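Local coordinates for protein glyoxalase-related enzyme (Fulvimarina pelagi, PDB 3BQX) that is of unknown function but belongs to the glyoxalase-related VOC superfamily, whose members include metal-dependent enzymes and antibiotic-resistance proteins, at residues W29-R34 against I39-N44; R110-D115 against I120-F125. One frame throughout, in Å; residues are numbered along the deposited sequence.

Contact 1: W29-R34 against I39-N44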
ATOM      1  N   TRP A  29      10.838  13.050  -1.313  1.00 15.50           N
ATOM      2  CA  TRP A  29      10.606  12.322  -2.556  1.00 14.47           C
ATOM      3  C   TRP A  29      10.231  13.251  -3.702  1.00 15.35           C
ATOM      4  O   TRP A  29       9.651  14.316  -3.497  1.00 18.69           O
ATOM      5  CB  TRP A  29       9.507  11.278  -2.352  1.00 13.63           C
ATOM      6  CG  TRP A  29       9.818  10.304  -1.259  1.00 11.13           C
ATOM      7  CD1 TRP A  29      11.040  10.065  -0.699  1.00 11.53           C
ATOM      8  CD2 TRP A  29       8.902   9.406  -0.613  1.00 12.27           C
ATOM      9  NE1 TRP A  29      10.947   9.077   0.250  1.00 12.73           N
ATOM     10  CE2 TRP A  29       9.646   8.656   0.326  1.00 11.82           C
ATOM     11  CE3 TRP A  29       7.526   9.163  -0.736  1.00 12.25           C
ATOM     12  CZ2 TRP A  29       9.062   7.684   1.139  1.00 11.68           C
ATOM     13  CZ3 TRP A  29       6.944   8.188   0.079  1.00 11.19           C
ATOM     14  CH2 TRP A  29       7.714   7.465   1.002  1.00 10.27           C
ATOM     15  N   ALA A  30      10.577  12.843  -4.916  1.00 14.70           N
ATOM     16  CA  ALA A  30      10.277  13.642  -6.091  1.00 15.86           C
ATOM     17  C   ALA A  30       9.371  12.848  -7.020  1.00 14.27           C
ATOM     18  O   ALA A  30       9.551  11.647  -7.203  1.00 14.76           O
ATOM     19  CB  ALA A  30      11.564  14.033  -6.804  1.00 17.18           C
ATOM     20  N   PRO A  31       8.373  13.514  -7.603  1.00 14.28           N
ATOM     21  CA  PRO A  31       7.457  12.820  -8.509  1.00 13.68           C
ATOM     22  C   PRO A  31       8.102  12.455  -9.838  1.00 13.46           C
ATOM     23  O   PRO A  31       9.055  13.106 -10.277  1.00 14.36           O
ATOM     24  CB  PRO A  31       6.329  13.834  -8.707  1.00 14.86           C
ATOM     25  CG  PRO A  31       6.376  14.671  -7.461  1.00 17.88           C
ATOM     26  CD  PRO A  31       7.856  14.850  -7.258  1.00 16.53           C
ATOM     27  N   VAL A  32       7.585  11.401 -10.466  1.00 12.90           N
ATOM     28  CA  VAL A  32       8.043  10.986 -11.786  1.00 12.50           C
ATOM     29  C   VAL A  32       6.959  11.474 -12.765  1.00 12.78           C
ATOM     30  O   VAL A  32       7.214  11.666 -13.954  1.00 13.79           O
ATOM     31  CB  VAL A  32       8.220   9.443 -11.883  1.00 14.06           C
ATOM     32  CG1 VAL A  32       6.897   8.737 -11.648  1.00 14.28           C
ATOM     33  CG2 VAL A  32       8.780   9.066 -13.237  1.00 17.20           C
ATOM     34  N   PHE A  33       5.752  11.688 -12.243  1.00 10.25           N
ATOM     35  CA  PHE A  33       4.633  12.183 -13.033  1.00 11.84           C
ATOM     36  C   PHE A  33       3.707  13.047 -12.187  1.00 12.38           C
ATOM     37  O   PHE A  33       3.494  12.780 -11.004  1.00 10.70           O
ATOM     38  CB  PHE A  33       3.800  11.034 -13.615  1.00 12.21           C
ATOM     39  CG  PHE A  33       2.617  11.503 -14.427  1.00 12.82           C
ATOM     40  CD1 PHE A  33       2.742  11.739 -15.795  1.00 14.58           C
ATOM     41  CD2 PHE A  33       1.392  11.765 -13.814  1.00 15.20           C
ATOM     42  CE1 PHE A  33       1.664  12.234 -16.540  1.00 15.39           C
ATOM     43  CE2 PHE A  33       0.311  12.259 -14.547  1.00 14.57           C
ATOM     44  CZ  PHE A  33       0.447  12.495 -15.916  1.00 15.21           C
ATOM     45  N   ARG A  34       3.158  14.088 -12.801  1.00 14.57           N
ATOM     46  CA  ARG A  34       2.221  14.950 -12.112  1.00 14.56           C
ATOM     47  C   ARG A  34       1.334  15.735 -13.053  1.00 15.24           C
ATOM     48  O   ARG A  34       1.793  16.243 -14.071  1.00 14.33           O
ATOM     49  CB  ARG A  34       2.945  15.939 -11.200  1.00 16.73           C
ATOM     50  CG  ARG A  34       2.008  16.994 -10.632  1.00 17.87           C
ATOM     51  CD  ARG A  34       2.675  17.883  -9.606  1.00 21.54           C
ATOM     52  NE  ARG A  34       1.718  18.845  -9.065  1.00 23.67           N
ATOM     53  CZ  ARG A  34       1.972  19.669  -8.055  1.00 24.74           C
ATOM     54  NH1 ARG A  34       3.159  19.652  -7.466  1.00 26.63           N
ATOM     55  NH2 ARG A  34       1.034  20.508  -7.632  1.00 27.26           N
ATOM     56  N   ILE A  39      -0.451  12.334  -8.833  1.00 10.53           N
ATOM     57  CA  ILE A  39       0.999  12.393  -8.738  1.00 10.03           C
ATOM     58  C   ILE A  39       1.512  10.969  -8.561  1.00  8.94           C
ATOM     59  O   ILE A  39       0.947  10.197  -7.782  1.00 10.02           O
ATOM     60  CB  ILE A  39       1.478  13.239  -7.537  1.00 10.38           C
ATOM     61  CG1 ILE A  39       1.034  14.692  -7.720  1.00 13.66           C
ATOM     62  CG2 ILE A  39       2.995  13.151  -7.412  1.00 12.25           C
ATOM     63  CD1 ILE A  39       1.379  15.596  -6.555  1.00 13.90           C
ATOM     64  N   PHE A  40       2.555  10.618  -9.308  1.00  9.36           N
ATOM     65  CA  PHE A  40       3.169   9.298  -9.207  1.00  8.80           C
ATOM     66  C   PHE A  40       4.604   9.440  -8.725  1.00 10.23           C
ATOM     67  O   PHE A  40       5.337  10.322  -9.188  1.00  9.66           O
ATOM     68  CB  PHE A  40       3.243   8.578 -10.563  1.00 10.16           C
ATOM     69  CG  PHE A  40       1.914   8.152 -11.128  1.00 12.08           C
ATOM     70  CD1 PHE A  40       0.978   7.493 -10.348  1.00 14.05           C
ATOM     71  CD2 PHE A  40       1.630   8.361 -12.472  1.00 15.83           C
ATOM     72  CE1 PHE A  40      -0.227   7.045 -10.899  1.00 15.90           C
ATOM     73  CE2 PHE A  40       0.430   7.916 -13.029  1.00 16.95           C
ATOM     74  CZ  PHE A  40      -0.496   7.257 -12.239  1.00 14.96           C
ATOM     75  N   TYR A  41       5.002   8.573  -7.799  1.00  8.65           N
ATOM     76  CA  TYR A  41       6.369   8.547  -7.289  1.00  8.51           C
ATOM     77  C   TYR A  41       6.900   7.142  -7.570  1.00  9.09           C
ATOM     78  O   TYR A  41       6.220   6.156  -7.286  1.00  8.56           O
ATOM     79  CB  TYR A  41       6.408   8.774  -5.772  1.00 10.16           C
ATOM     80  CG  TYR A  41       5.820  10.083  -5.285  1.00 10.07           C
ATOM     81  CD1 TYR A  41       6.612  11.224  -5.153  1.00 10.39           C
ATOM     82  CD2 TYR A  41       4.473  10.175  -4.952  1.00 11.16           C
ATOM     83  CE1 TYR A  41       6.071  12.427  -4.696  1.00 12.08           C
ATOM     84  CE2 TYR A  41       3.923  11.367  -4.498  1.00 11.83           C
ATOM     85  CZ  TYR A  41       4.727  12.489  -4.373  1.00 11.31           C
ATOM     86  OH  TYR A  41       4.168  13.669  -3.947  1.00 13.80           O
ATOM     87  N   GLN A  42       8.097   7.034  -8.142  1.00  9.31           N
ATOM     88  CA  GLN A  42       8.670   5.720  -8.400  1.00  9.32           C
ATOM     89  C   GLN A  42       9.278   5.196  -7.107  1.00  9.93           C
ATOM     90  O   GLN A  42      10.168   5.828  -6.531  1.00  9.56           O
ATOM     91  CB  GLN A  42       9.752   5.790  -9.480  1.00 11.04           C
ATOM     92  CG  GLN A  42      10.365   4.420  -9.786  1.00 10.34           C
ATOM     93  CD  GLN A  42       9.357   3.445 -10.370  1.00 10.19           C
ATOM     94  OE1 GLN A  42       8.798   3.689 -11.433  1.00 13.08           O
ATOM     95  NE2 GLN A  42       9.113   2.341  -9.668  1.00 11.11           N
HETATM   96  N   MSE A  43       8.802   4.042  -6.652  1.00  7.99           N
HETATM   97  CA  MSE A  43       9.286   3.454  -5.414  1.00  8.41           C
HETATM   98  C   MSE A  43      10.145   2.210  -5.643  1.00 10.09           C
HETATM   99  O   MSE A  43      10.586   1.941  -6.766  1.00 10.54           O
HETATM  100  CB  MSE A  43       8.097   3.120  -4.509  1.00  8.78           C
HETATM  101  CG  MSE A  43       7.102   4.298  -4.366  1.00  7.77           C
HETATM  102 SE   MSE A  43       7.753   5.927  -3.520  1.00 14.48          SE
HETATM  103  CE  MSE A  43       7.758   5.258  -1.727  1.00 15.46           C
ATOM    104  N   ASN A  44      10.366   1.448  -4.575  1.00  9.54           N
ATOM    105  CA  ASN A  44      11.190   0.240  -4.604  1.00 12.78           C
ATOM    106  C   ASN A  44      10.465  -0.983  -5.155  1.00 13.06           C
ATOM    107  O   ASN A  44      10.166  -1.928  -4.426  1.00 15.58           O
ATOM    108  CB  ASN A  44      11.716  -0.056  -3.191  1.00  9.97           C
ATOM    109  CG  ASN A  44      10.609  -0.071  -2.142  1.00 10.62           C
ATOM    110  OD1 ASN A  44       9.814   0.862  -2.062  1.00 10.35           O
ATOM    111  ND2 ASN A  44      10.562  -1.122  -1.337  1.00 10.26           N
TER
HETATM  112  O   HOH W   1       9.839   9.250  -8.360  1.00 12.47           O
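Phe33 and Arg34 pair antiparallel with Phe40 and Ile39 in a short beta hairpin, and a classic beta bulge sets both Val32 and Phe33 against Phe40. Strand 33-34 is the outermost strand, within this chain, of the first four-stranded sheet of this VOC fold, and 38-42 lies next to it. At the bulge, Phe40 O takes a bond from Val32 N at 2.8 Å and a weak one from Phe33 N. Phe40 N returns a nearly straight bond to Phe33 O (2.9 Å). Beyond the bulge, a water joins Ala30 O to Gln42 N.

Phe33 and Phe40 lie side by side on one face of the sheet. Their ring planes are 43° apart, and Phe33 CB sits at the edge of the Phe40 ring, 3.6 Å from Phe40 CD2. Trp129 of the second subunit meets the Phe40 ring edge-to-face. On the face of Arg34 and Ile39, the extended arginine runs alongside Ile39, whose CD1 lies over one face of the guanidinium. Helix 16-26 covers this side through Leu16 and Ala20. Pro31 lies alongside both Ile39 and Tyr41: its CB meets Ile39 CG2, and its CG lies 3.6 Å from Tyr41 CE1.

The far end is closed by a Met-aromatic contact between selenomethionine Met43 and Trp29. The Met43 chain bends at chi2 (-64°) and chi3 (-75°), which turns its methyl onto the indole. Met43 SE stands above the face of the six-membered ring at a distance. Met43 CE makes the close CH-pi contact, off centre toward the rim, 3.5 Å from Trp29 CH2.

Contact 2: R110-D115 against I120-F125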
ATOM      1  N   ARG A 110      10.025   2.445  16.509  1.00 17.28           N
ATOM      2  CA  ARG A 110       9.076   2.899  15.500  1.00 15.07           C
ATOM      3  C   ARG A 110       8.041   3.873  16.037  1.00 14.74           C
ATOM      4  O   ARG A 110       7.651   3.816  17.208  1.00 14.79           O
ATOM      5  CB  ARG A 110       8.370   1.699  14.849  1.00 16.02           C
ATOM      6  CG  ARG A 110       7.452   0.895  15.771  1.00 16.40           C
ATOM      7  CD  ARG A 110       6.042   1.477  15.845  1.00 16.65           C
ATOM      8  NE  ARG A 110       5.225   0.766  16.827  1.00 16.20           N
ATOM      9  CZ  ARG A 110       5.365   0.890  18.144  1.00 17.83           C
ATOM     10  NH1 ARG A 110       6.288   1.705  18.642  1.00 17.24           N
ATOM     11  NH2 ARG A 110       4.595   0.187  18.962  1.00 18.58           N
ATOM     12  N   GLY A 111       7.613   4.779  15.162  1.00 13.82           N
ATOM     13  CA  GLY A 111       6.605   5.763  15.499  1.00 14.25           C
ATOM     14  C   GLY A 111       5.619   5.871  14.350  1.00 14.33           C
ATOM     15  O   GLY A 111       5.810   5.233  13.311  1.00 13.33           O
ATOM     16  N   TYR A 112       4.570   6.667  14.517  1.00 13.27           N
ATOM     17  CA  TYR A 112       3.565   6.831  13.471  1.00 12.75           C
ATOM     18  C   TYR A 112       3.240   8.292  13.194  1.00 14.04           C
ATOM     19  O   TYR A 112       3.134   9.106  14.118  1.00 13.95           O
ATOM     20  CB  TYR A 112       2.272   6.107  13.854  1.00 14.40           C
ATOM     21  CG  TYR A 112       2.324   4.596  13.767  1.00 13.57           C
ATOM     22  CD1 TYR A 112       2.094   3.939  12.555  1.00 13.11           C
ATOM     23  CD2 TYR A 112       2.548   3.816  14.907  1.00 13.30           C
ATOM     24  CE1 TYR A 112       2.075   2.548  12.484  1.00 13.40           C
ATOM     25  CE2 TYR A 112       2.534   2.426  14.842  1.00 14.53           C
ATOM     26  CZ  TYR A 112       2.293   1.800  13.628  1.00 14.10           C
ATOM     27  OH  TYR A 112       2.228   0.426  13.559  1.00 16.34           O
ATOM     28  N   VAL A 113       3.082   8.619  11.914  1.00 13.62           N
ATOM     29  CA  VAL A 113       2.734   9.964  11.477  1.00 13.87           C
ATOM     30  C   VAL A 113       1.803   9.810  10.289  1.00 14.57           C
ATOM     31  O   VAL A 113       2.097   9.043   9.370  1.00 14.63           O
ATOM     32  CB  VAL A 113       3.982  10.766  11.028  1.00 14.13           C
ATOM     33  CG1 VAL A 113       3.560  12.128  10.494  1.00 16.66           C
ATOM     34  CG2 VAL A 113       4.949  10.931  12.191  1.00 14.62           C
ATOM     35  N   ALA A 114       0.685  10.518  10.298  1.00 13.34           N
ATOM     36  CA  ALA A 114      -0.249  10.421   9.189  1.00 12.79           C
ATOM     37  C   ALA A 114      -0.039  11.561   8.210  1.00 14.64           C
ATOM     38  O   ALA A 114       0.358  12.664   8.601  1.00 13.85           O
ATOM     39  CB  ALA A 114      -1.673  10.433   9.699  1.00 16.28           C
ATOM     40  N   ASP A 115      -0.287  11.301   6.929  1.00 12.00           N
ATOM     41  CA  ASP A 115      -0.132  12.352   5.941  1.00 13.27           C
ATOM     42  C   ASP A 115      -1.323  13.310   6.064  1.00 14.21           C
ATOM     43  O   ASP A 115      -2.225  13.074   6.868  1.00 14.94           O
ATOM     44  CB  ASP A 115       0.066  11.751   4.522  1.00 12.52           C
ATOM     45  CG  ASP A 115      -1.216  11.276   3.849  1.00 13.00           C
ATOM     46  OD1 ASP A 115      -2.329  11.386   4.396  1.00 12.34           O
ATOM     47  OD2 ASP A 115      -1.080  10.776   2.709  1.00 12.46           O
ATOM     48  N   ILE A 120      -1.952   6.661   7.366  1.00 11.38           N
ATOM     49  CA  ILE A 120      -0.946   6.356   8.367  1.00 11.40           C
ATOM     50  C   ILE A 120       0.388   5.813   7.875  1.00 11.30           C
ATOM     51  O   ILE A 120       0.445   4.847   7.106  1.00 10.91           O
ATOM     52  CB  ILE A 120      -1.510   5.350   9.396  1.00 10.34           C
ATOM     53  CG1 ILE A 120      -2.769   5.934  10.046  1.00 12.26           C
ATOM     54  CG2 ILE A 120      -0.459   5.022  10.437  1.00 10.61           C
ATOM     55  CD1 ILE A 120      -3.501   4.956  10.949  1.00 13.37           C
ATOM     56  N   TRP A 121       1.464   6.444   8.332  1.00 11.04           N
ATOM     57  CA  TRP A 121       2.804   6.010   7.992  1.00 10.75           C
ATOM     58  C   TRP A 121       3.546   5.593   9.244  1.00 12.13           C
ATOM     59  O   TRP A 121       3.509   6.290  10.263  1.00 11.94           O
ATOM     60  CB  TRP A 121       3.610   7.130   7.327  1.00 11.48           C
ATOM     61  CG  TRP A 121       3.318   7.314   5.889  1.00  9.29           C
ATOM     62  CD1 TRP A 121       2.362   8.115   5.343  1.00  9.49           C
ATOM     63  CD2 TRP A 121       3.957   6.643   4.798  1.00  9.60           C
ATOM     64  NE1 TRP A 121       2.359   7.985   3.970  1.00  9.68           N
ATOM     65  CE2 TRP A 121       3.332   7.089   3.614  1.00  8.95           C
ATOM     66  CE3 TRP A 121       5.000   5.710   4.706  1.00  9.16           C
ATOM     67  CZ2 TRP A 121       3.711   6.632   2.349  1.00  8.38           C
ATOM     68  CZ3 TRP A 121       5.375   5.253   3.438  1.00  8.55           C
ATOM     69  CH2 TRP A 121       4.732   5.718   2.284  1.00 10.30           C
ATOM     70  N   GLU A 122       4.204   4.445   9.185  1.00 11.56           N
ATOM     71  CA  GLU A 122       5.019   3.994  10.295  1.00 10.28           C
ATOM     72  C   GLU A 122       6.456   4.275   9.878  1.00 12.29           C
ATOM     73  O   GLU A 122       6.849   3.943   8.762  1.00 11.86           O
ATOM     74  CB  GLU A 122       4.868   2.491  10.542  1.00 11.98           C
ATOM     75  CG  GLU A 122       5.887   1.961  11.560  1.00 13.94           C
ATOM     76  CD  GLU A 122       5.774   0.473  11.788  1.00 15.09           C
ATOM     77  OE1 GLU A 122       5.222  -0.219  10.907  1.00 17.19           O
ATOM     78  OE2 GLU A 122       6.255  -0.010  12.839  1.00 15.16           O
ATOM     79  N   ILE A 123       7.223   4.928  10.746  1.00 11.76           N
ATOM     80  CA  ILE A 123       8.629   5.177  10.465  1.00 12.68           C
ATOM     81  C   ILE A 123       9.298   4.221  11.431  1.00 12.92           C
ATOM     82  O   ILE A 123       9.150   4.348  12.646  1.00 13.81           O
ATOM     83  CB  ILE A 123       9.041   6.629  10.760  1.00 12.89           C
ATOM     84  CG1 ILE A 123       8.167   7.590   9.944  1.00 13.35           C
ATOM     85  CG2 ILE A 123      10.509   6.824  10.424  1.00 13.26           C
ATOM     86  CD1 ILE A 123       8.167   7.328   8.446  1.00 15.83           C
ATOM     87  N   ALA A 124      10.028   3.255  10.895  1.00 12.37           N
ATOM     88  CA  ALA A 124      10.623   2.243  11.744  1.00 12.69           C
ATOM     89  C   ALA A 124      12.048   1.839  11.450  1.00 13.33           C
ATOM     90  O   ALA A 124      12.525   1.933  10.320  1.00 14.15           O
ATOM     91  CB  ALA A 124       9.744   0.989  11.707  1.00 16.29           C
ATOM     92  N   PHE A 125      12.713   1.384  12.505  1.00 14.63           N
ATOM     93  CA  PHE A 125      14.060   0.853  12.415  1.00 14.77           C
ATOM     94  C   PHE A 125      13.898  -0.605  12.836  1.00 16.63           C
ATOM     95  O   PHE A 125      13.585  -0.885  13.991  1.00 18.60           O
ATOM     96  CB  PHE A 125      15.019   1.560  13.376  1.00 15.43           C
ATOM     97  CG  PHE A 125      16.348   0.867  13.509  1.00 16.21           C
ATOM     98  CD1 PHE A 125      17.173   0.696  12.402  1.00 16.16           C
ATOM     99  CD2 PHE A 125      16.759   0.353  14.736  1.00 16.69           C
ATOM    100  CE1 PHE A 125      18.388   0.018  12.511  1.00 17.06           C
ATOM    101  CE2 PHE A 125      17.971  -0.326  14.857  1.00 18.64           C
ATOM    102  CZ  PHE A 125      18.787  -0.494  13.745  1.00 18.26           C
TER
HETATM  103  O   HOH W   2       1.900  -1.131  11.104  1.00 27.56           O
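Arg110 to Ala114 and Ile120 to Ala124 pair in antiparallel register, forming a beta hairpin at the middle of the second four-stranded sheet of the VOC fold. Strands 71-76 and 96-102 flank it. Two hydrogen-bonded pairs, Gly111 with Ile123 and Val113 with Trp121, supply four backbone bonds. Val113 N to Trp121 O is 2.9 Å long and lies in the carbonyl plane. The return bond from Trp121 N to Val113 O is more bent, at 143°, and its donor stands above the carbonyl plane.

The tight part is the packing around Tyr112. Ile120 CG2 approaches Tyr112 CD1 to 3.5 Å, and Glu122 CB approaches Tyr112 CE1 to 3.4 Å. With chi1 at 171° and an extended chain beyond, Glu122 reaches across the ring: its CG lies over one face, and its carboxylate is turned 18° from the ring plane. On the other face of the sheet, Trp121 CB presses against Val113 O, and Val113 and Ile123 pack on Met87 of helix 83-92. Tyr23 OH bonds both Trp121 NE1 and Asp115 OD2.

The polar side of Tyr112 and Glu122 is looser and holds water. One water lies at the tyrosine edge, in the ring plane, donating to Tyr112 OH and weakly to Glu122 OE1. Asp59 of the second subunit also bonds this hydroxyl and forms a salt bridge with Arg110 NH2, while Asp102 pairs with Arg110 NH1. The Glu122 carboxylate meets the aliphatic chain of Arg110 and makes no salt bridge with it: Glu122 OE2 is 3.3 Å from Arg110 CG but 4.2 Å from Arg110 NE.

In the fold
Contacts 1 and 2 lie in the two similar halves of the chain but are not equivalent hairpins: contact 1 pairs the second and third strands of its sheet, contact 2 the third and fourth. Each sheet is mixed and four-stranded with the same strand order, 1-4-3-2, the paired beta-alpha-beta-beta-beta arrangement of the VOC superfamily. The contact centres are about 20 Å apart, on opposite sides of the chain centre. They nevertheless touch through two indoles, with Trp29 CH2 3.7 Å from Trp121 CH2. Phe27 backs this junction: it stacks on Trp29 and meets Trp121 edge-to-face. Both contacts also reach the second subunit, contact 1 among others through Gln42, which bonds Phe139 of that subunit. Neither contact includes a metal or bound ligand.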